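Local coordinates for protein type I modular polyketide synthase (Streptomyces albus subsp. albus, PDB 6IYT) that probably selects an extender unit, apparently ethylmalonyl-coenzyme A, and transfers its acyl group within the salinomycin polyketide synthase as an acyltransferase domain, at residues V252-P258 with P284-A290. Residues are numbered along the deposited sequence; the frame is centred on the assembly and turned at random.
Sequences VASVSLP and PRSVTVA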
ATOM      1  N   VAL A 252      17.230  10.401  -1.415  1.00  6.73           N
ATOM      2  CA  VAL A 252      16.421  10.667  -0.236  1.00  8.76           C
ATOM      3  C   VAL A 252      16.612   9.549   0.803  1.00 10.94           C
ATOM      4  O   VAL A 252      16.703   8.423   0.447  1.00  9.63           O
ATOM      5  CB  VAL A 252      14.931  10.676  -0.567  1.00 11.28           C
ATOM      6  CG1 VAL A 252      14.067  10.834   0.661  1.00 18.27           C
ATOM      7  CG2 VAL A 252      14.620  11.749  -1.579  1.00 10.51           C
ATOM      8  N   ALA A 253      16.658   9.960   2.048  1.00  8.09           N
ATOM      9  CA  ALA A 253      16.803   9.044   3.170  1.00  9.24           C
ATOM     10  C   ALA A 253      15.636   9.178   4.122  1.00 10.44           C
ATOM     11  O   ALA A 253      15.123  10.263   4.355  1.00  8.84           O
ATOM     12  CB  ALA A 253      18.110   9.320   3.918  1.00  8.91           C
ATOM     13  N   SER A 254      15.220   8.063   4.691  1.00  9.43           N
ATOM     14  CA  SER A 254      14.322   8.082   5.811  1.00  9.20           C
ATOM     15  C   SER A 254      15.126   8.265   7.108  1.00 10.19           C
ATOM     16  O   SER A 254      16.168   7.649   7.279  1.00  9.22           O
ATOM     17  CB  SER A 254      13.560   6.783   5.865  1.00 12.06           C
ATOM     18  OG  SER A 254      14.491   5.737   5.864  1.00 16.63           O
ATOM     19  N   VAL A 255      14.541   8.979   8.058  1.00  9.34           N
ATOM     20  CA  VAL A 255      15.179   9.213   9.365  1.00  8.93           C
ATOM     21  C   VAL A 255      14.134   9.160  10.430  1.00  9.60           C
ATOM     22  O   VAL A 255      13.158   9.875  10.359  1.00  8.09           O
ATOM     23  CB  VAL A 255      15.819  10.605   9.423  1.00 10.37           C
ATOM     24  CG1 VAL A 255      16.374  10.877  10.823  1.00 10.63           C
ATOM     25  CG2 VAL A 255      16.897  10.742   8.359  1.00 11.07           C
ATOM     26  N   SER A 256      14.286   8.274  11.410  1.00  9.70           N
ATOM     27  CA  SER A 256      13.300   8.211  12.501  1.00 11.93           C
ATOM     28  C   SER A 256      13.614   9.189  13.654  1.00 13.37           C
ATOM     29  O   SER A 256      13.903   8.765  14.780  1.00 11.71           O
ATOM     30  CB  SER A 256      13.182   6.781  13.037  1.00 14.22           C
ATOM     31  OG  SER A 256      13.032   5.875  11.971  1.00 14.64           O
ATOM     32  N   LEU A 257      13.536  10.486  13.353  1.00 12.36           N
ATOM     33  CA  LEU A 257      13.582  11.546  14.347  1.00 12.39           C
ATOM     34  C   LEU A 257      12.566  12.612  13.948  1.00 13.36           C
ATOM     35  O   LEU A 257      12.245  12.739  12.785  1.00 11.54           O
ATOM     36  CB  LEU A 257      14.949  12.192  14.372  1.00 12.62           C
ATOM     37  CG  LEU A 257      16.149  11.454  14.942  1.00 13.21           C
ATOM     38  CD1 LEU A 257      17.362  12.317  14.702  1.00 12.97           C
ATOM     39  CD2 LEU A 257      15.997  11.128  16.432  1.00 16.02           C
ATOM     40  N   PRO A 258      12.149  13.435  14.904  1.00 12.05           N
ATOM     41  CA  PRO A 258      11.289  14.587  14.660  1.00 13.49           C
ATOM     42  C   PRO A 258      11.953  15.587  13.734  1.00 12.69           C
ATOM     43  O   PRO A 258      13.164  15.752  13.790  1.00 13.21           O
ATOM     44  CB  PRO A 258      11.092  15.199  16.066  1.00 14.28           C
ATOM     45  CG  PRO A 258      11.464  14.133  17.023  1.00 14.17           C
ATOM     46  CD  PRO A 258      12.462  13.253  16.336  1.00 15.16           C
ATOM     47  N   PRO A 284       5.248  11.874  13.652  1.00 12.88           N
ATOM     48  CA  PRO A 284       5.851  12.797  14.628  1.00 14.13           C
ATOM     49  C   PRO A 284       7.326  12.513  14.821  1.00 13.85           C
ATOM     50  O   PRO A 284       8.100  13.426  15.177  1.00 15.17           O
ATOM     51  CB  PRO A 284       5.091  12.505  15.930  1.00 16.33           C
ATOM     52  CG  PRO A 284       3.914  11.688  15.563  1.00 16.54           C
ATOM     53  CD  PRO A 284       3.965  11.330  14.108  1.00 16.31           C
ATOM     54  N   ARG A 285       7.746  11.291  14.473  1.00 15.31           N
ATOM     55  CA  ARG A 285       9.122  10.894  14.645  1.00 16.33           C
ATOM     56  C   ARG A 285       9.644  10.203  13.409  1.00 15.81           C
ATOM     57  O   ARG A 285      10.554   9.398  13.476  1.00 13.18           O
ATOM     58  CB  ARG A 285       9.269   9.979  15.864  1.00 21.69           C
ATOM     59  CG  ARG A 285       8.860  10.654  17.164  1.00 30.17           C
ATOM     60  CD  ARG A 285       9.917  10.478  18.239  1.00 44.18           C
ATOM     61  NE  ARG A 285       9.346  10.593  19.575  1.00 58.83           N
ATOM     62  CZ  ARG A 285       8.959  11.739  20.137  1.00 52.67           C
ATOM     63  NH1 ARG A 285       8.398  11.727  21.340  1.00 55.12           N
ATOM     64  NH2 ARG A 285       9.146  12.891  19.511  1.00 45.21           N
ATOM     65  N   SER A 286       9.159  10.638  12.261  1.00 12.96           N
ATOM     66  CA  SER A 286       9.525  10.014  11.024  1.00 12.14           C
ATOM     67  C   SER A 286       9.544  11.059   9.899  1.00 10.55           C
ATOM     68  O   SER A 286       8.497  11.578   9.523  1.00 10.87           O
ATOM     69  CB  SER A 286       8.503   8.922  10.701  1.00 17.10           C
ATOM     70  OG  SER A 286       8.712   8.465   9.398  1.00 29.48           O
ATOM     71  N   VAL A 287      10.723  11.329   9.353  1.00 10.19           N
ATOM     72  CA  VAL A 287      10.872  12.301   8.234  1.00  9.76           C
ATOM     73  C   VAL A 287      11.792  11.737   7.173  1.00 10.40           C
ATOM     74  O   VAL A 287      12.337  10.639   7.344  1.00  7.75           O
ATOM     75  CB  VAL A 287      11.430  13.684   8.691  1.00 10.58           C
ATOM     76  CG1 VAL A 287      10.586  14.270   9.824  1.00 10.71           C
ATOM     77  CG2 VAL A 287      12.896  13.571   9.097  1.00 11.48           C
ATOM     78  N   THR A 288      11.784  12.352   5.999  1.00  8.39           N
ATOM     79  CA  THR A 288      12.732  12.039   4.966  1.00  9.11           C
ATOM     80  C   THR A 288      13.579  13.285   4.661  1.00  8.20           C
ATOM     81  O   THR A 288      13.141  14.326   4.806  1.00  7.37           O
ATOM     82  CB  THR A 288      12.051  11.603   3.661  1.00 14.58           C
ATOM     83  OG1 THR A 288      11.172  12.621   3.260  1.00 17.45           O
ATOM     84  CG2 THR A 288      11.242  10.338   3.870  1.00 21.67           C
ATOM     85  N   VAL A 289      14.776  13.042   4.208  1.00  6.69           N
ATOM     86  CA  VAL A 289      15.755  14.088   3.928  1.00  6.12           C
ATOM     87  C   VAL A 289      16.331  13.892   2.522  1.00  6.90           C
ATOM     88  O   VAL A 289      16.692  12.776   2.160  1.00  7.83           O
ATOM     89  CB  VAL A 289      16.910  14.028   4.923  1.00  6.50           C
ATOM     90  CG1 VAL A 289      17.979  15.066   4.560  1.00  7.24           C
ATOM     91  CG2 VAL A 289      16.400  14.243   6.344  1.00  6.45           C
ATOM     92  N   ALA A 290      16.273  14.942   1.697  1.00  6.74           N
ATOM     93  CA  ALA A 290      16.784  14.894   0.333  1.00  6.33           C
ATOM     94  C   ALA A 290      18.073  15.685   0.225  1.00  7.63           C
ATOM     95  O   ALA A 290      18.211  16.730   0.834  1.00  7.43           O
ATOM     96  CB  ALA A 290      15.753  15.471  -0.634  1.00  7.73           C
TER
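A253 and V289 face each other as an antiparallel hydrogen-bonded pair, V255 and V287 as the next, and the two strands run at 155° between their directions. A253 N donates to V289 O at 2.8 Å, and V289 N returns the bond to A253 O; V287 N reaches V255 O at 3.0 Å, with V255 N to V287 O as its partner.

Between these pairs, S254 and T288 form a non-hydrogen-bonded pair, and T288 CA sends a CA-H...O contact to A253 O at 3.0 Å. On the face of V252, T288 and A290, V252 spreads its two methyls: CG1, anti to the backbone N (chi1 175°), rests 3.7 Å from T288 CB, while CG2 meets A290 CB at 4.0 Å. On the other face, V255 CG2 slants across to V289 CG2 at 4.1 Å, and V255 CB touches V287 CG2 at 4.2 Å; V262 of helix 259-266 packs on all three valines.

Past the strand, an inverse gamma turn centred on S256 turns the chain, and P258, just before helix 259-266, sets its ring beside R285. There P258 CG meets R285 NH2 at 3.6 Å, at the edge of the guanidinium and near its plane.

In the mixed sheet the order is 251-255, 286-291, 276-283. Reciprocal amide bonds fix the register, and the valines pack against helix 259-266 and helix 293-305, V289 on L296 and V255 on L303. L257 O, beside V287 CG1, is buried with no partner in the model, which probably costs some polar stabilisation.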